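Side-chain contact in putative cell adhesion protein (PDB 4H40), which is probably a fimbrial subunit that takes part in building pili of a human gut bacterium and in cell adhesion: residues B[303-307]-B[308-312]. Numbering follows the deposited sequence.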
ATOM      1  N   VAL B 303     -13.704  -1.712  -9.147  1.00 46.18           N
ATOM      2  CA  VAL B 303     -14.198  -0.599  -9.963  1.00 46.82           C
ATOM      3  C   VAL B 303     -15.577  -0.205  -9.415  1.00 55.99           C
ATOM      4  O   VAL B 303     -16.474  -1.043  -9.358  1.00 56.19           O
ATOM      5  CB  VAL B 303     -14.228  -0.924 -11.478  1.00 48.15           C
ATOM      6  CG1 VAL B 303     -14.645   0.295 -12.289  1.00 48.12           C
ATOM      7  CG2 VAL B 303     -12.873  -1.404 -11.945  1.00 46.47           C
ATOM      8  N   LYS B 304     -15.720   1.045  -8.962  1.00 57.13           N
ATOM      9  CA  LYS B 304     -16.952   1.581  -8.368  1.00 60.24           C
ATOM     10  C   LYS B 304     -17.460   2.787  -9.122  1.00 70.89           C
ATOM     11  O   LYS B 304     -16.658   3.493  -9.721  1.00 71.52           O
ATOM     12  CB  LYS B 304     -16.665   2.036  -6.915  1.00 62.92           C
ATOM     13  CG  LYS B 304     -16.708   0.937  -5.870  1.00 80.58           C
ATOM     14  CD  LYS B 304     -16.229   1.424  -4.510  1.00 90.31           C
ATOM     15  CE  LYS B 304     -15.974   0.267  -3.571  1.00100.03           C
ATOM     16  NZ  LYS B 304     -15.222   0.671  -2.350  1.00109.03           N
ATOM     17  N   ILE B 305     -18.773   3.068  -9.032  1.00 71.64           N
ATOM     18  CA  ILE B 305     -19.405   4.306  -9.516  1.00 74.00           C
ATOM     19  C   ILE B 305     -19.804   5.098  -8.258  1.00 83.42           C
ATOM     20  O   ILE B 305     -20.658   4.619  -7.498  1.00 83.15           O
ATOM     21  CB  ILE B 305     -20.610   4.115 -10.485  1.00 77.51           C
ATOM     22  CG1 ILE B 305     -20.383   3.033 -11.580  1.00 76.65           C
ATOM     23  CG2 ILE B 305     -21.093   5.460 -11.049  1.00 79.13           C
ATOM     24  CD1 ILE B 305     -19.367   3.301 -12.662  1.00 77.67           C
ATOM     25  N   SER B 306     -19.158   6.265  -8.008  1.00 83.94           N
ATOM     26  CA  SER B 306     -19.446   7.107  -6.839  1.00 87.33           C
ATOM     27  C   SER B 306     -20.696   7.969  -7.049  1.00 98.65           C
ATOM     28  O   SER B 306     -21.581   8.014  -6.177  1.00100.18           O
ATOM     29  CB  SER B 306     -18.251   7.972  -6.475  1.00 90.69           C
ATOM     30  OG  SER B 306     -17.354   7.214  -5.680  1.00100.06           O
ATOM     31  N   ASN B 307     -20.775   8.625  -8.209  1.00 98.10           N
ATOM     32  CA  ASN B 307     -21.926   9.431  -8.620  1.00100.93           C
ATOM     33  C   ASN B 307     -22.206   9.065 -10.071  1.00103.56           C
ATOM     34  O   ASN B 307     -23.093   8.246 -10.351  1.00103.55           O
ATOM     35  CB  ASN B 307     -21.701  10.947  -8.403  1.00107.81           C
ATOM     36  CG  ASN B 307     -20.268  11.417  -8.378  1.00138.43           C
ATOM     37  OD1 ASN B 307     -19.721  11.831  -9.407  1.00133.08           O
ATOM     38  ND2 ASN B 307     -19.637  11.359  -7.209  1.00132.18           N
ATOM     39  N   GLY B 308     -21.387   9.624 -10.955  1.00 98.21           N
ATOM     40  CA  GLY B 308     -21.376   9.351 -12.385  1.00 96.65           C
ATOM     41  C   GLY B 308     -19.958   8.956 -12.731  1.00 96.91           C
ATOM     42  O   GLY B 308     -19.700   8.289 -13.742  1.00 96.37           O
ATOM     43  N   VAL B 309     -19.038   9.352 -11.828  1.00 90.36           N
ATOM     44  CA  VAL B 309     -17.598   9.131 -11.867  1.00 86.95           C
ATOM     45  C   VAL B 309     -17.252   7.662 -11.496  1.00 84.18           C
ATOM     46  O   VAL B 309     -17.778   7.097 -10.532  1.00 83.68           O
ATOM     47  CB  VAL B 309     -16.890  10.162 -10.944  1.00 92.00           C
ATOM     48  CG1 VAL B 309     -17.340  10.042  -9.493  1.00 92.26           C
ATOM     49  CG2 VAL B 309     -15.373  10.088 -11.053  1.00 90.88           C
ATOM     50  N   THR B 310     -16.364   7.061 -12.286  1.00 75.46           N
ATOM     51  CA  THR B 310     -15.887   5.702 -12.054  1.00 71.13           C
ATOM     52  C   THR B 310     -14.530   5.787 -11.321  1.00 67.67           C
ATOM     53  O   THR B 310     -13.661   6.552 -11.736  1.00 65.47           O
ATOM     54  CB  THR B 310     -15.808   4.896 -13.372  1.00 82.12           C
ATOM     55  OG1 THR B 310     -14.598   5.212 -14.052  1.00 89.34           O
ATOM     56  CG2 THR B 310     -16.967   5.167 -14.307  1.00 83.37           C
ATOM     57  N   VAL B 311     -14.360   5.015 -10.240  1.00 60.87           N
ATOM     58  CA  VAL B 311     -13.099   4.960  -9.490  1.00 58.30           C
ATOM     59  C   VAL B 311     -12.601   3.518  -9.328  1.00 57.10           C
ATOM     60  O   VAL B 311     -13.386   2.570  -9.346  1.00 56.91           O
ATOM     61  CB  VAL B 311     -13.116   5.666  -8.108  1.00 62.62           C
ATOM     62  CG1 VAL B 311     -13.048   7.161  -8.275  1.00 65.27           C
ATOM     63  CG2 VAL B 311     -14.307   5.266  -7.249  1.00 62.38           C
ATOM     64  N   LEU B 312     -11.289   3.379  -9.215  1.00 49.00           N
ATOM     65  CA  LEU B 312     -10.639   2.145  -8.903  1.00 45.72           C
ATOM     66  C   LEU B 312     -10.082   2.280  -7.505  1.00 51.53           C
ATOM     67  O   LEU B 312      -9.377   3.245  -7.214  1.00 53.14           O
ATOM     68  CB  LEU B 312      -9.546   1.785  -9.912  1.00 44.18           C
ATOM     69  CG  LEU B 312      -9.005   0.376  -9.739  1.00 46.47           C
ATOM     70  CD1 LEU B 312      -9.836  -0.620 -10.474  1.00 45.96           C
ATOM     71  CD2 LEU B 312      -7.583   0.270 -10.140  1.00 46.28           C
TER
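The turn end of the antiparallel beta hairpin formed by strands 296-305 and 310-321 is closed by the contact of Lys304 with Val311 and of Ser306 with Val309. Lys304 and Val311 make a hydrogen-bonded pair, Lys304 N to Val311 O and Val311 N to Lys304 O both measuring 2.8 Å. Nearer the turn, Ser306 N donates to Val309 O at 3.0 Å, and the methylene of Ser306 lies against CG1 of Val309. On the face that carries Lys304 and Val311, Val311 CG2 touches both CB of Lys304 and OG of Ser306, while the extended lysine chain carries its amine away from the partner strand. The other face holds the non-hydrogen-bonded pairs. There Ile305 and Thr310 run alongside each other, CD1 meeting CG2 at 3.5 Å; with OG1 of Thr310 between the backbone N and the carbonyl carbon (chi1 82°), CG2 faces the isoleucine and OG1 is hydrogen-bonded to Tyr282 OH. Two residues farther from the turn, Val303 CG2 reaches Leu312 CD1 at 3.5 Å, and both side chains pack on strands 266-275 and 278-287. Val311 and Leu312 also pair with a strand of the second subunit, continuing the sheet across the interface. The arrangement is that of a beta hairpin in a fimbrillin-like domain of the transthyretin clan.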